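Local coordinates for cell death abnormality protein 2 (Caenorhabditis elegans, PDB 3QWX) that is a CRK-family signalling adaptor needed for cell migration and cell-corpse engulfment, here represented by its SH2 and first SH3 domains, at residues L96-F99 with K100-L104; P17-R21 with E22-K26. One frame throughout, in Å; residues are numbered along the deposited sequence.

Interaction 1. Residues L96-F99 with K100-L104; sequences LNHF and KMRVL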
loop_
_atom_site.group_PDB
_atom_site.type_symbol
_atom_site.label_atom_id
_atom_site.label_comp_id
_atom_site.label_asym_id
_atom_site.label_seq_id
_atom_site.Cartn_x
_atom_site.Cartn_y
_atom_site.Cartn_z
ATOM N N LEU A 96 -11.804 5.698 1.149
ATOM C CA LEU A 96 -10.685 6.340 0.456
ATOM C C LEU A 96 -11.166 7.400 -0.524
ATOM O O LEU A 96 -10.598 8.482 -0.594
ATOM C CB LEU A 96 -9.843 5.303 -0.306
ATOM C CG LEU A 96 -9.094 4.248 0.527
ATOM C CD1 LEU A 96 -8.411 3.257 -0.384
ATOM C CD2 LEU A 96 -8.091 4.898 1.472
ATOM N N ASN A 97 -12.196 7.073 -1.305
ATOM C CA ASN A 97 -12.810 8.066 -2.188
ATOM C C ASN A 97 -13.248 9.308 -1.424
ATOM O O ASN A 97 -13.036 10.448 -1.867
ATOM C CB ASN A 97 -14.027 7.487 -2.897
ATOM C CG ASN A 97 -14.705 8.503 -3.791
ATOM O OD1 ASN A 97 -14.190 8.839 -4.863
ATOM N ND2 ASN A 97 -15.861 9.002 -3.357
ATOM N N HIS A 98 -13.878 9.084 -0.275
ATOM C CA HIS A 98 -14.434 10.181 0.509
ATOM C C HIS A 98 -13.347 11.202 0.853
ATOM O O HIS A 98 -13.580 12.410 0.839
ATOM C CB HIS A 98 -15.090 9.632 1.785
ATOM C CG HIS A 98 -15.632 10.691 2.695
ATOM N ND1 HIS A 98 -16.895 11.219 2.553
ATOM C CD2 HIS A 98 -15.080 11.319 3.760
ATOM C CE1 HIS A 98 -17.102 12.125 3.492
ATOM N NE2 HIS A 98 -16.018 12.202 4.240
ATOM N N PHE A 99 -12.148 10.720 1.159
ATOM C CA PHE A 99 -11.102 11.624 1.633
ATOM C C PHE A 99 -10.218 12.184 0.510
ATOM O O PHE A 99 -9.190 12.799 0.764
ATOM C CB PHE A 99 -10.294 10.983 2.770
ATOM C CG PHE A 99 -11.064 10.892 4.073
ATOM C CD1 PHE A 99 -11.274 12.022 4.844
ATOM C CD2 PHE A 99 -11.576 9.679 4.516
ATOM C CE1 PHE A 99 -11.974 11.955 6.037
ATOM C CE2 PHE A 99 -12.291 9.595 5.710
ATOM C CZ PHE A 99 -12.485 10.736 6.474
ATOM N N LYS A 100 -10.644 11.985 -0.731
ATOM C CA LYS A 100 -10.073 12.716 -1.852
ATOM C C LYS A 100 -10.505 14.178 -1.794
ATOM O O LYS A 100 -9.745 15.069 -2.162
ATOM C CB LYS A 100 -10.526 12.124 -3.190
ATOM C CG LYS A 100 -9.815 10.853 -3.628
ATOM C CD LYS A 100 -10.205 10.542 -5.067
ATOM C CE LYS A 100 -9.469 9.351 -5.627
ATOM N NZ LYS A 100 -9.862 9.120 -7.045
ATOM N N MET A 101 -11.729 14.412 -1.335
ATOM C CA MET A 101 -12.349 15.740 -1.423
ATOM C C MET A 101 -12.777 16.289 -0.070
ATOM O O MET A 101 -13.486 17.295 0.003
ATOM C CB MET A 101 -13.560 15.718 -2.365
ATOM C CG MET A 101 -13.218 15.544 -3.846
ATOM S SD MET A 101 -12.146 16.845 -4.513
ATOM C CE MET A 101 -13.329 18.174 -4.760
ATOM N N ARG A 102 -12.370 15.607 0.992
ATOM C CA ARG A 102 -12.634 16.027 2.363
ATOM C C ARG A 102 -11.325 15.742 3.101
ATOM O O ARG A 102 -10.643 14.761 2.788
ATOM C CB ARG A 102 -13.780 15.187 2.953
ATOM C CG ARG A 102 -14.841 15.942 3.749
ATOM C CD ARG A 102 -15.882 16.636 2.856
ATOM N NE ARG A 102 -15.333 17.773 2.112
ATOM C CZ ARG A 102 -15.738 19.040 2.236
ATOM N NH1 ARG A 102 -15.172 19.981 1.501
ATOM N NH2 ARG A 102 -16.706 19.372 3.083
ATOM N N VAL A 103 -10.948 16.585 4.061
ATOM C CA VAL A 103 -9.687 16.344 4.772
ATOM C C VAL A 103 -9.838 15.341 5.902
ATOM O O VAL A 103 -10.922 15.173 6.468
ATOM C CB VAL A 103 -9.065 17.631 5.370
ATOM C CG1 VAL A 103 -8.711 18.616 4.257
ATOM C CG2 VAL A 103 -10.006 18.241 6.411
ATOM N N LEU A 104 -8.731 14.679 6.222
ATOM C CA LEU A 104 -8.671 13.837 7.399
ATOM C C LEU A 104 -8.444 14.752 8.591
ATOM O O LEU A 104 -9.334 14.954 9.409
ATOM C CB LEU A 104 -7.555 12.800 7.255
ATOM C CG LEU A 104 -7.900 11.780 6.167
ATOM C CD1 LEU A 104 -6.674 11.291 5.391
ATOM C CD2 LEU A 104 -8.667 10.627 6.795
HETATM O O HOH W 1 -12.333 8.055 -6.445
#

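Interaction 2. Residues P17-R21 with E22-K26; sequences PGMSR and EEAHK. With SO4 (sulfate ion), chain B.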
loop_
_atom_site.group_PDB
_atom_site.type_symbol
_atom_site.label_atom_id
_atom_site.label_comp_id
_atom_site.label_asym_id
_atom_site.label_seq_id
_atom_site.Cartn_x
_atom_site.Cartn_y
_atom_site.Cartn_z
ATOM N N PRO A 17 1.905 -4.588 3.622
ATOM C CA PRO A 17 1.767 -5.595 4.682
ATOM C C PRO A 17 3.006 -5.720 5.587
ATOM O O PRO A 17 2.858 -5.979 6.781
ATOM C CB PRO A 17 1.535 -6.898 3.909
ATOM C CG PRO A 17 1.129 -6.490 2.534
ATOM C CD PRO A 17 1.770 -5.166 2.273
ATOM N N GLY A 18 4.203 -5.529 5.046
ATOM C CA GLY A 18 5.399 -5.658 5.869
ATOM C C GLY A 18 5.780 -4.456 6.724
ATOM O O GLY A 18 6.592 -4.566 7.648
ATOM N N MET A 19 5.175 -3.307 6.438
ATOM C CA MET A 19 5.635 -2.030 6.989
ATOM C C MET A 19 5.100 -1.699 8.384
ATOM O O MET A 19 3.909 -1.876 8.669
ATOM C CB MET A 19 5.259 -0.915 6.014
ATOM C CG MET A 19 5.975 0.397 6.225
ATOM S SD MET A 19 5.350 1.599 5.043
ATOM C CE MET A 19 6.167 1.063 3.538
ATOM N N SER A 20 5.981 -1.193 9.251
ATOM C CA SER A 20 5.562 -0.781 10.583
ATOM C C SER A 20 5.092 0.664 10.565
ATOM O O SER A 20 5.326 1.390 9.594
ATOM C CB SER A 20 6.712 -0.930 11.590
ATOM O OG SER A 20 7.771 -0.031 11.301
ATOM N N ARG A 21 4.443 1.076 11.651
ATOM C CA ARG A 21 4.089 2.467 11.856
ATOM C C ARG A 21 5.327 3.354 11.735
ATOM O O ARG A 21 5.301 4.406 11.095
ATOM C CB ARG A 21 3.445 2.645 13.226
ATOM C CG ARG A 21 2.958 4.056 13.489
ATOM C CD ARG A 21 2.403 4.230 14.893
ATOM N NE ARG A 21 2.068 5.626 15.169
ATOM C CZ ARG A 21 0.823 6.076 15.310
ATOM N NH1 ARG A 21 -0.196 5.234 15.215
ATOM N NH2 ARG A 21 0.596 7.361 15.555
ATOM N N GLU A 22 6.417 2.916 12.353
ATOM C CA GLU A 22 7.644 3.700 12.391
ATOM C C GLU A 22 8.279 3.860 11.010
ATOM O O GLU A 22 8.787 4.941 10.668
ATOM C CB GLU A 22 8.639 3.092 13.385
ATOM C CG GLU A 22 8.219 3.247 14.850
ATOM C CD GLU A 22 7.007 2.390 15.239
ATOM O OE1 GLU A 22 6.909 1.227 14.774
ATOM O OE2 GLU A 22 6.163 2.881 16.029
ATOM N N GLU A 23 8.259 2.795 10.217
ATOM C CA GLU A 23 8.808 2.899 8.876
ATOM C C GLU A 23 7.957 3.809 7.995
ATOM O O GLU A 23 8.487 4.661 7.278
ATOM C CB GLU A 23 8.998 1.539 8.208
ATOM C CG GLU A 23 9.800 1.690 6.920
ATOM C CD GLU A 23 10.012 0.403 6.159
ATOM O OE1 GLU A 23 9.495 -0.658 6.584
ATOM O OE2 GLU A 23 10.701 0.469 5.116
ATOM N N ALA A 24 6.642 3.621 8.046
ATOM C CA ALA A 24 5.710 4.495 7.319
ATOM C C ALA A 24 5.897 5.972 7.653
ATOM O O ALA A 24 5.875 6.832 6.771
ATOM C CB ALA A 24 4.261 4.073 7.587
ATOM N N HIS A 25 6.050 6.268 8.937
ATOM C CA HIS A 25 6.193 7.646 9.392
ATOM C C HIS A 25 7.469 8.256 8.811
ATOM O O HIS A 25 7.485 9.397 8.336
ATOM C CB HIS A 25 6.253 7.683 10.923
ATOM C CG HIS A 25 5.791 8.976 11.518
ATOM N ND1 HIS A 25 6.457 10.168 11.327
ATOM C CD2 HIS A 25 4.730 9.262 12.305
ATOM C CE1 HIS A 25 5.826 11.130 11.968
ATOM N NE2 HIS A 25 4.768 10.607 12.564
ATOM N N LYS A 26 8.548 7.492 8.879
ATOM C CA LYS A 26 9.814 7.913 8.304
ATOM C C LYS A 26 9.692 8.142 6.795
ATOM O O LYS A 26 10.077 9.191 6.298
ATOM C CB LYS A 26 10.901 6.875 8.592
ATOM C CG LYS A 26 12.276 7.249 8.052
ATOM C CD LYS A 26 13.159 6.014 7.891
ATOM C CE LYS A 26 14.462 6.343 7.172
ATOM N NZ LYS A 26 15.459 5.225 7.254
HETATM S S SO4 B . -0.607 1.398 14.606
HETATM O O1 SO4 B . 0.035 0.448 13.700
HETATM O O2 SO4 B . 0.114 1.400 15.875
HETATM O O3 SO4 B . -0.594 2.753 14.060
HETATM O O4 SO4 B . -1.993 0.998 14.799
#

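Interaction 1. Residues L96-F99 with K100-L104
Lys100 N donates to Asn97 O at 3.1 Å, with an N-H...O angle of 157°. This bond, from one residue to the third before it, closes the turn at the helix end. Met101 N reaches back to His98 O at 3.5 Å, a weak bond. These two bonds use the last carbonyls of the helix as the chain leaves it at Phe99. The side chains of Asn97 and Lys100 are joined by a water. It donates to Asn97 OD1 at 2.6 Å and accepts from Lys100 NZ at 2.8 Å. The lysine chain is extended beyond CG, which carries the ammonium alongside the helix end. There NZ also donates to Phe6 O and lies in a cation-pi contact with the Phe6 ring. The Arg102 side chain folds back onto the carbonyl of the residue before it. Bends at chi2 and chi3 bring NE to Met101 O at 2.8 Å, an almost straight bond lying in the guanidinium plane. Arg102 O is taken by Ser108 OG.

The apolar part centres on Phe99. Leu104 CD2 sits over one face of the ring, 3.5 Å from its centroid, a CH-pi contact. His98 CD2 lies over the opposite face. Val103 O meets the ring edge at CE1, 3.4 Å away and in plane.

The turn follows helix 92-98 in the SH2 domain. Phe99 pairs through its backbone with Leu109 and touches Gln87 of strand 87-89, while Leu104 reaches Leu51 and Val53 of strand 49-54.

Interaction 2. Residues P17-R21 with E22-K26
Glu22 follows Arg21 at the first turn of the helix and bends at chi2 (70°), back over the start of the helix. Its OE2 lies 3.9 Å from Arg21 CB, and OE1 comes near Ser20 CB. Glu23 N donates to Ser20 OG at 3.1 Å, which makes Ser20 the N-cap. The serine chi1 of 66° sets OG between its own N and carbonyl carbon, facing the first turn. The Glu23 chain is extended and crosses Met19 at about a right angle, with OE1 3.7 Å from Met19 CG. Ala24 N gives a nearly straight bond to Ser20 O, 3.0 Å long. The Ala24 methyl packs against Met19 SD at 3.7 Å. His25 N closes the next turn on Arg21 O at 2.9 Å.

The Arg21 side chain leads away from residues 22-26, extended from CG to NE. Its NH1 donates to O3 of a sulfate ion at 2.8 Å, and the sulfate sits at the guanidinium edge. Arg41 NH1, Ser43 OG and Ser44 N also bind this ion. The ion probably comes from the crystallisation liquor. Its position is consistent with the site where SH2 domains bind the phosphate of phosphotyrosine.

Helix 21-29 lies beside the central sheet. Met19 touches Leu39 and Ala24 touches Arg41, both on strand 37-42. The His25 ring meets that of His64 on strand 62-69.

In the fold
From the N terminus, interaction 2 comes first: it closes the turn between strand 15-16 and helix 21-29. The chain then builds the central strands of the SH2 sheet before helix 92-98, where interaction 1 closes the turn into the loop toward strand 111-112. The two lie in series, neither nested nor crossed. Interaction 2 caps the start of one helix and interaction 1 ends the other. Their centres are about 22 Å apart and they do not touch. Interaction 2 ties its helix to strands 37-42 and 62-69, interaction 1 reaches strands 49-54 and 87-89, and the shared sheet links the two regions.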